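Local coordinates for protein putative methyltransferase from antibiotic biosynthesis pathway (Anabaena variabilis ATCC 29413, PDB 3EGE) that probably transfers a methyl group from S-adenosylmethionine to a substrate that has not been identified, possibly in an antibiotic biosynthesis pathway, at residues 13-18 / 185-190; 175-180 / 251-256. All blocks are in the same frame, centred on the assembly; numbering follows the deposited sequence.

Contact 1. Residues 13-18 / 185-190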
ATOM      1  N   SER A  13       8.641   0.947   9.616  1.00100.43           N
ATOM      2  CA  SER A  13       8.402  -0.532   9.693  1.00 99.41           C
ATOM      3  C   SER A  13       8.563  -1.032  11.147  1.00 99.08           C
ATOM      4  O   SER A  13       9.248  -2.030  11.412  1.00100.00           O
ATOM      5  CB  SER A  13       9.319  -1.278   8.681  1.00101.30           C
ATOM      6  OG  SER A  13       8.859  -2.598   8.340  1.00102.84           O
ATOM      7  N   GLN A  14       7.968  -0.273  12.075  1.00 97.24           N
ATOM      8  CA  GLN A  14       7.864  -0.604  13.516  1.00 94.54           C
ATOM      9  C   GLN A  14       6.392  -0.987  13.743  1.00 91.77           C
ATOM     10  O   GLN A  14       6.109  -1.982  14.418  1.00 92.12           O
ATOM     11  CB  GLN A  14       8.245   0.600  14.383  1.00 95.00           C
ATOM     12  CG  GLN A  14       8.149   0.370  15.892  1.00 97.51           C
ATOM     13  CD  GLN A  14       8.124   1.678  16.675  1.00 98.21           C
ATOM     14  OE1 GLN A  14       9.169   2.295  16.918  1.00105.61           O
ATOM     15  NE2 GLN A  14       6.922   2.091  17.100  1.00101.19           N
ATOM     16  N   THR A  15       5.480  -0.136  13.249  1.00 87.82           N
ATOM     17  CA  THR A  15       4.040  -0.406  13.200  1.00 84.85           C
ATOM     18  C   THR A  15       3.598  -0.886  11.788  1.00 82.47           C
ATOM     19  O   THR A  15       2.487  -1.377  11.642  1.00 82.12           O
ATOM     20  CB  THR A  15       3.203   0.825  13.647  1.00 83.89           C
ATOM     21  OG1 THR A  15       3.417   1.922  12.754  1.00 79.04           O
ATOM     22  CG2 THR A  15       3.558   1.242  15.075  1.00 76.17           C
ATOM     23  N   ARG A  16       4.459  -0.743  10.770  1.00 80.93           N
ATOM     24  CA  ARG A  16       4.194  -1.187   9.379  1.00 79.78           C
ATOM     25  C   ARG A  16       4.889  -2.524   9.127  1.00 77.16           C
ATOM     26  O   ARG A  16       5.697  -2.687   8.213  1.00 77.96           O
ATOM     27  CB  ARG A  16       4.669  -0.120   8.387  1.00 78.91           C
ATOM     28  CG  ARG A  16       4.060   1.261   8.594  1.00 78.86           C
ATOM     29  CD  ARG A  16       2.570   1.264   8.344  1.00 80.88           C
ATOM     30  NE  ARG A  16       2.241   0.960   6.954  1.00 79.14           N
ATOM     31  CZ  ARG A  16       2.337   1.819   5.936  1.00 79.91           C
ATOM     32  NH1 ARG A  16       2.718   3.069   6.109  1.00 77.06           N
ATOM     33  NH2 ARG A  16       2.008   1.426   4.714  1.00 80.49           N
ATOM     34  N   VAL A  17       4.530  -3.495   9.953  1.00 74.66           N
ATOM     35  CA  VAL A  17       5.115  -4.834   9.923  1.00 72.10           C
ATOM     36  C   VAL A  17       4.345  -5.568   8.805  1.00 70.75           C
ATOM     37  O   VAL A  17       3.112  -5.667   8.885  1.00 70.89           O
ATOM     38  CB  VAL A  17       4.932  -5.510  11.313  1.00 73.24           C
ATOM     39  CG1 VAL A  17       5.534  -6.916  11.326  1.00 69.84           C
ATOM     40  CG2 VAL A  17       5.511  -4.577  12.467  1.00 70.56           C
ATOM     41  N   PRO A  18       5.040  -6.038   7.740  1.00 69.22           N
ATOM     42  CA  PRO A  18       4.301  -6.664   6.615  1.00 68.88           C
ATOM     43  C   PRO A  18       3.425  -7.828   7.070  1.00 67.65           C
ATOM     44  O   PRO A  18       3.857  -8.632   7.890  1.00 68.06           O
ATOM     45  CB  PRO A  18       5.416  -7.125   5.650  1.00 69.62           C
ATOM     46  CG  PRO A  18       6.601  -6.313   5.996  1.00 66.80           C
ATOM     47  CD  PRO A  18       6.498  -6.036   7.487  1.00 69.00           C
ATOM     48  N   SER A 185      -1.245  -6.628  10.785  1.00 67.56           N
ATOM     49  CA  SER A 185       0.013  -6.226  11.435  1.00 67.34           C
ATOM     50  C   SER A 185       0.555  -4.911  10.841  1.00 67.13           C
ATOM     51  O   SER A 185       1.275  -4.174  11.500  1.00 66.24           O
ATOM     52  CB  SER A 185       1.060  -7.339  11.273  1.00 65.69           C
ATOM     53  OG  SER A 185       1.369  -7.548   9.904  1.00 64.93           O
ATOM     54  N   ASP A 186       0.192  -4.657   9.587  1.00 68.60           N
ATOM     55  CA  ASP A 186       0.639  -3.517   8.807  1.00 69.96           C
ATOM     56  C   ASP A 186      -0.337  -2.369   9.060  1.00 69.99           C
ATOM     57  O   ASP A 186      -1.427  -2.319   8.475  1.00 69.77           O
ATOM     58  CB  ASP A 186       0.684  -3.946   7.327  1.00 70.93           C
ATOM     59  CG  ASP A 186       1.429  -2.976   6.434  1.00 70.52           C
ATOM     60  OD1 ASP A 186       1.913  -1.916   6.862  1.00 70.29           O
ATOM     61  OD2 ASP A 186       1.521  -3.306   5.249  1.00 69.22           O
ATOM     62  N   LEU A 187       0.076  -1.431   9.917  1.00 69.37           N
ATOM     63  CA  LEU A 187      -0.782  -0.341  10.357  1.00 67.98           C
ATOM     64  C   LEU A 187      -0.719   0.866   9.450  1.00 68.53           C
ATOM     65  O   LEU A 187      -0.281   1.946   9.843  1.00 68.28           O
ATOM     66  CB  LEU A 187      -0.516   0.024  11.835  1.00 68.26           C
ATOM     67  CG  LEU A 187      -0.670  -1.117  12.875  1.00 68.30           C
ATOM     68  CD1 LEU A 187      -0.448  -0.582  14.333  1.00 65.00           C
ATOM     69  CD2 LEU A 187      -2.023  -1.832  12.746  1.00 65.14           C
ATOM     70  N   PHE A 188      -1.176   0.650   8.215  1.00 68.92           N
ATOM     71  CA  PHE A 188      -1.406   1.727   7.269  1.00 69.49           C
ATOM     72  C   PHE A 188      -2.737   2.431   7.667  1.00 69.97           C
ATOM     73  O   PHE A 188      -3.470   1.962   8.550  1.00 69.71           O
ATOM     74  CB  PHE A 188      -1.341   1.293   5.798  1.00 70.16           C
ATOM     75  CG  PHE A 188      -2.168   0.107   5.445  1.00 70.40           C
ATOM     76  CD1 PHE A 188      -3.521   0.242   5.157  1.00 71.09           C
ATOM     77  CD2 PHE A 188      -1.573  -1.160   5.333  1.00 72.22           C
ATOM     78  CE1 PHE A 188      -4.305  -0.893   4.785  1.00 70.50           C
ATOM     79  CE2 PHE A 188      -2.334  -2.294   4.961  1.00 72.43           C
ATOM     80  CZ  PHE A 188      -3.701  -2.154   4.686  1.00 70.92           C
ATOM     81  N   ALA A 189      -2.998   3.563   7.025  1.00 70.04           N
ATOM     82  CA  ALA A 189      -4.082   4.501   7.379  1.00 69.27           C
ATOM     83  C   ALA A 189      -5.390   3.908   7.975  1.00 68.92           C
ATOM     84  O   ALA A 189      -5.697   4.187   9.148  1.00 68.41           O
ATOM     85  CB  ALA A 189      -4.357   5.442   6.191  1.00 67.56           C
ATOM     86  N   ALA A 190      -6.111   3.084   7.204  1.00 67.82           N
ATOM     87  CA  ALA A 190      -7.388   2.488   7.660  1.00 68.17           C
ATOM     88  C   ALA A 190      -7.282   1.074   8.284  1.00 68.64           C
ATOM     89  O   ALA A 190      -8.311   0.454   8.561  1.00 69.26           O
ATOM     90  CB  ALA A 190      -8.403   2.473   6.513  1.00 68.24           C
TER
HETATM   91  O   HOH W   1       1.379   2.772  11.643  1.00 61.12           O
HETATM   92  O   HOH W   2       2.445  -1.373   3.826  1.00 66.85           O
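Arg16 and Asp186 meet where the loop leading into helix 20-30 passes the loop that follows strand 172-181, and their salt bridge shows how two irregular segments can be joined through a few polar groups. The guanidinium and carboxylate planes lie 24° apart. NE of Arg16, rather than its terminal nitrogens, donates to OD1 of Asp186 at 2.9 Å, and the oxygen lies close to the guanidinium plane. The arginine chain sets out away from the 185-190 loop overall, although its CB already lies near Asp186 OD1, and bends at chi2 and chi3 (each -65°) bring its end back. Its CD then rests 3.3 Å from Leu187 O, while CB of Phe188 covers one guanidinium face near the rim, 3.5 Å from Arg16 NH2. The Phe188 ring itself stands steeply to that plane.

A water links Arg16 NH2 to Asp186 OD2, which also bonds to Tyr48 OH; Arg16 NH1 turns to Gly207 O. A second water joins Thr15 OG1 to Leu187 O.

Backbone carbonyls accept the remaining bonds. Leu187, the central residue of an inverse gamma turn, donates its N-H to Thr15 O (N to O 3.0 Å). Ser185 OG, placed between its own N and carbonyl carbon (chi1 63°), reaches Val17 O at 2.8 Å from above the carbonyl plane. Leu187 CD1 packs on Thr15 CB. With both carboxylate oxygens of buried Asp186 engaged, and a cationic partner at one of them, its negative charge is probably stabilised and its carboxylate held in a set rotation.

Contact 2. Residues 175-180 / 251-256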
ATOM      1  N   ALA A 175      -8.879  -6.357 -11.800  1.00 72.53           N
ATOM      2  CA  ALA A 175      -8.860  -5.802 -10.448  1.00 71.78           C
ATOM      3  C   ALA A 175      -9.685  -6.639  -9.473  1.00 71.33           C
ATOM      4  O   ALA A 175     -10.681  -7.206  -9.866  1.00 70.29           O
ATOM      5  CB  ALA A 175      -9.364  -4.367 -10.453  1.00 72.02           C
ATOM      6  N   ILE A 176      -9.227  -6.763  -8.222  1.00 71.72           N
ATOM      7  CA  ILE A 176      -9.992  -7.467  -7.165  1.00 71.11           C
ATOM      8  C   ILE A 176      -9.915  -6.689  -5.860  1.00 69.89           C
ATOM      9  O   ILE A 176      -8.912  -6.027  -5.620  1.00 70.53           O
ATOM     10  CB  ILE A 176      -9.521  -8.926  -6.915  1.00 70.33           C
ATOM     11  CG1 ILE A 176      -8.043  -8.984  -6.485  1.00 70.66           C
ATOM     12  CG2 ILE A 176      -9.760  -9.750  -8.149  1.00 70.84           C
ATOM     13  CD1 ILE A 176      -7.488 -10.400  -6.265  1.00 71.54           C
ATOM     14  N   PRO A 177     -10.964  -6.760  -5.021  1.00 69.03           N
ATOM     15  CA  PRO A 177     -10.821  -6.115  -3.729  1.00 69.07           C
ATOM     16  C   PRO A 177      -9.898  -6.872  -2.780  1.00 68.45           C
ATOM     17  O   PRO A 177      -9.865  -8.086  -2.800  1.00 68.19           O
ATOM     18  CB  PRO A 177     -12.255  -6.114  -3.160  1.00 68.82           C
ATOM     19  CG  PRO A 177     -13.128  -6.542  -4.261  1.00 67.64           C
ATOM     20  CD  PRO A 177     -12.291  -7.380  -5.147  1.00 69.43           C
ATOM     21  N   PHE A 178      -9.115  -6.130  -2.006  1.00 69.19           N
ATOM     22  CA  PHE A 178      -8.426  -6.694  -0.859  1.00 68.80           C
ATOM     23  C   PHE A 178      -9.221  -6.110   0.327  1.00 68.05           C
ATOM     24  O   PHE A 178      -9.035  -4.935   0.713  1.00 68.92           O
ATOM     25  CB  PHE A 178      -6.934  -6.363  -0.775  1.00 68.19           C
ATOM     26  CG  PHE A 178      -6.311  -6.847   0.511  1.00 69.42           C
ATOM     27  CD1 PHE A 178      -6.106  -8.218   0.721  1.00 68.01           C
ATOM     28  CD2 PHE A 178      -5.995  -5.943   1.544  1.00 67.16           C
ATOM     29  CE1 PHE A 178      -5.564  -8.700   1.939  1.00 68.03           C
ATOM     30  CE2 PHE A 178      -5.452  -6.410   2.772  1.00 68.34           C
ATOM     31  CZ  PHE A 178      -5.253  -7.793   2.974  1.00 69.89           C
ATOM     32  N   LEU A 179     -10.123  -6.925   0.866  1.00 68.08           N
ATOM     33  CA  LEU A 179     -10.929  -6.557   2.042  1.00 68.63           C
ATOM     34  C   LEU A 179      -9.953  -6.644   3.198  1.00 68.88           C
ATOM     35  O   LEU A 179      -9.126  -7.565   3.242  1.00 70.06           O
ATOM     36  CB  LEU A 179     -12.101  -7.519   2.243  1.00 68.27           C
ATOM     37  CG  LEU A 179     -13.073  -7.640   1.048  1.00 70.17           C
ATOM     38  CD1 LEU A 179     -14.126  -8.752   1.260  1.00 63.38           C
ATOM     39  CD2 LEU A 179     -13.729  -6.303   0.751  1.00 66.45           C
ATOM     40  N   LEU A 180     -10.015  -5.676   4.101  1.00 68.62           N
ATOM     41  CA  LEU A 180      -9.078  -5.612   5.218  1.00 67.89           C
ATOM     42  C   LEU A 180      -9.521  -6.464   6.408  1.00 67.00           C
ATOM     43  O   LEU A 180     -10.620  -6.243   6.923  1.00 66.99           O
ATOM     44  CB  LEU A 180      -8.922  -4.177   5.709  1.00 67.46           C
ATOM     45  CG  LEU A 180      -8.422  -3.093   4.749  1.00 71.91           C
ATOM     46  CD1 LEU A 180      -8.228  -1.763   5.558  1.00 67.85           C
ATOM     47  CD2 LEU A 180      -7.147  -3.517   4.023  1.00 62.97           C
ATOM     48  N   GLY A 251     -11.852   0.303   0.035  1.00 68.29           N
ATOM     49  CA  GLY A 251     -11.411   0.636  -1.302  1.00 69.03           C
ATOM     50  C   GLY A 251     -10.036   0.150  -1.731  1.00 69.11           C
ATOM     51  O   GLY A 251      -9.558   0.595  -2.764  1.00 67.84           O
ATOM     52  N   TYR A 252      -9.411  -0.755  -0.969  1.00 69.47           N
ATOM     53  CA  TYR A 252      -8.115  -1.316  -1.368  1.00 70.58           C
ATOM     54  C   TYR A 252      -8.360  -2.361  -2.450  1.00 70.11           C
ATOM     55  O   TYR A 252      -9.274  -3.206  -2.332  1.00 66.67           O
ATOM     56  CB  TYR A 252      -7.336  -1.892  -0.193  1.00 72.51           C
ATOM     57  CG  TYR A 252      -6.893  -0.834   0.787  1.00 71.17           C
ATOM     58  CD1 TYR A 252      -7.753  -0.423   1.841  1.00 73.73           C
ATOM     59  CD2 TYR A 252      -5.651  -0.223   0.661  1.00 68.18           C
ATOM     60  CE1 TYR A 252      -7.365   0.569   2.777  1.00 77.63           C
ATOM     61  CE2 TYR A 252      -5.216   0.779   1.594  1.00 74.34           C
ATOM     62  CZ  TYR A 252      -6.090   1.175   2.658  1.00 80.00           C
ATOM     63  OH  TYR A 252      -5.738   2.155   3.584  1.00 78.68           O
ATOM     64  N   ARG A 253      -7.530  -2.278  -3.497  1.00 70.40           N
ATOM     65  CA  ARG A 253      -7.668  -3.094  -4.696  1.00 70.11           C
ATOM     66  C   ARG A 253      -6.321  -3.550  -5.270  1.00 70.29           C
ATOM     67  O   ARG A 253      -5.364  -2.770  -5.332  1.00 68.53           O
ATOM     68  CB  ARG A 253      -8.328  -2.244  -5.796  1.00 69.52           C
ATOM     69  CG  ARG A 253      -9.743  -1.770  -5.544  1.00 70.94           C
ATOM     70  CD  ARG A 253     -10.752  -2.913  -5.739  1.00 67.87           C
ATOM     71  NE  ARG A 253     -12.111  -2.479  -5.475  1.00 65.75           N
ATOM     72  CZ  ARG A 253     -12.658  -2.266  -4.273  1.00 67.01           C
ATOM     73  NH1 ARG A 253     -11.983  -2.440  -3.164  1.00 71.53           N
ATOM     74  NH2 ARG A 253     -13.911  -1.859  -4.182  1.00 66.31           N
ATOM     75  N   PHE A 254      -6.271  -4.815  -5.698  1.00 71.32           N
ATOM     76  CA  PHE A 254      -5.140  -5.316  -6.479  1.00 71.36           C
ATOM     77  C   PHE A 254      -5.508  -5.092  -7.944  1.00 72.35           C
ATOM     78  O   PHE A 254      -6.584  -5.516  -8.369  1.00 71.70           O
ATOM     79  CB  PHE A 254      -4.848  -6.800  -6.251  1.00 70.70           C
ATOM     80  CG  PHE A 254      -4.116  -7.083  -4.981  1.00 69.90           C
ATOM     81  CD1 PHE A 254      -2.759  -6.819  -4.886  1.00 68.00           C
ATOM     82  CD2 PHE A 254      -4.774  -7.635  -3.874  1.00 75.22           C
ATOM     83  CE1 PHE A 254      -2.045  -7.099  -3.697  1.00 69.48           C
ATOM     84  CE2 PHE A 254      -4.072  -7.902  -2.664  1.00 72.79           C
ATOM     85  CZ  PHE A 254      -2.705  -7.641  -2.584  1.00 68.70           C
ATOM     86  N   ILE A 255      -4.667  -4.341  -8.661  1.00 73.65           N
ATOM     87  CA  ILE A 255      -4.742  -4.199 -10.118  1.00 74.02           C
ATOM     88  C   ILE A 255      -3.581  -5.085 -10.607  1.00 71.96           C
ATOM     89  O   ILE A 255      -2.456  -4.975 -10.092  1.00 68.16           O
ATOM     90  CB  ILE A 255      -4.460  -2.776 -10.647  1.00 73.80           C
ATOM     91  CG1 ILE A 255      -5.529  -1.774 -10.269  1.00 78.33           C
ATOM     92  CG2 ILE A 255      -4.446  -2.772 -12.164  1.00 75.87           C
ATOM     93  CD1 ILE A 255      -5.136  -0.381 -10.804  1.00 77.64           C
ATOM     94  N   TYR A 256      -3.863  -5.938 -11.597  1.00 71.18           N
ATOM     95  CA  TYR A 256      -2.871  -6.852 -12.131  1.00 70.67           C
ATOM     96  C   TYR A 256      -3.113  -7.267 -13.575  1.00 70.86           C
ATOM     97  O   TYR A 256      -4.259  -7.365 -14.026  1.00 69.13           O
ATOM     98  CB  TYR A 256      -2.760  -8.111 -11.250  1.00 70.87           C
ATOM     99  CG  TYR A 256      -4.055  -8.878 -11.130  1.00 73.40           C
ATOM    100  CD1 TYR A 256      -5.015  -8.512 -10.184  1.00 70.45           C
ATOM    101  CD2 TYR A 256      -4.333  -9.977 -11.964  1.00 72.46           C
ATOM    102  CE1 TYR A 256      -6.227  -9.213 -10.059  1.00 71.15           C
ATOM    103  CE2 TYR A 256      -5.554 -10.686 -11.846  1.00 70.26           C
ATOM    104  CZ  TYR A 256      -6.494 -10.291 -10.892  1.00 73.22           C
ATOM    105  OH  TYR A 256      -7.703 -10.951 -10.768  1.00 75.13           O
TER
HETATM  106  O   HOH W   3     -10.704  -2.642   0.911  1.00 53.23           O
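Ile176 and Phe254 form the hydrogen-bonded pair of an antiparallel beta ladder, in which strands 172-181 and 252-258 lie side by side in the mixed sheet of a Rossmann-like methyltransferase fold. Their reciprocal backbone bonds are both 2.9 Å long, Ile176 N to Phe254 O and Phe254 N to Ile176 O. Ala175-Ile255 and Pro177-Arg253 are the flanking non-hydrogen-bonded pairs. CA-H...O contacts add to the ladder, the shortest from Ala175 CA to Phe254 O at 3.1 Å.

Apolar packing gathers on the Ile176-Phe254 face, which helix 20-30 covers. Phe178 and Phe254 run side by side in the same direction, with Phe178 CB 3.8 Å from Phe254 CE2. Ile176 crosses Tyr256 at about a right angle, its CG1 4.0 Å from Tyr256 CE1. Away from that face, Leu180 CD1 meets Tyr252 CE1 at 3.7 Å.

On the Pro177-Arg253 face the Arg253 guanidinium has the Pro177 ring over one of its faces and a salt bridge to Asp249. A water joins Phe178 O to Tyr252 N. Tyr252 O takes two donors from opposite faces of its carbonyl plane, Phe178 N at 2.9 Å and Arg253 NH1 at 2.9 Å.

In the fold
Contacts 1 and 2 have centres about 17 Å apart, yet they meet through side chains: Phe188 CD1 lies 3.3 Å from Tyr252 OH, and Phe188 CZ lies 3.8 Å from Leu180 CD2. Their segments alternate along the chain, and 185-190, which follows strand 172-181, touches both the N-terminal loop at 13-18 and, through Phe188, Tyr252 of the last strand. Helix 20-30, entered directly after 13-18, packs on the sheet at contact 2. Pro18 of contact 1 touches what looks like a Rossmann-type glycine-rich motif (Gly42, Gly44, Gly47), which in related methyltransferases lines the S-adenosylmethionine site; contact 1 therefore probably borders the cofactor pocket, whereas contact 2 pairs two strands within the sheet.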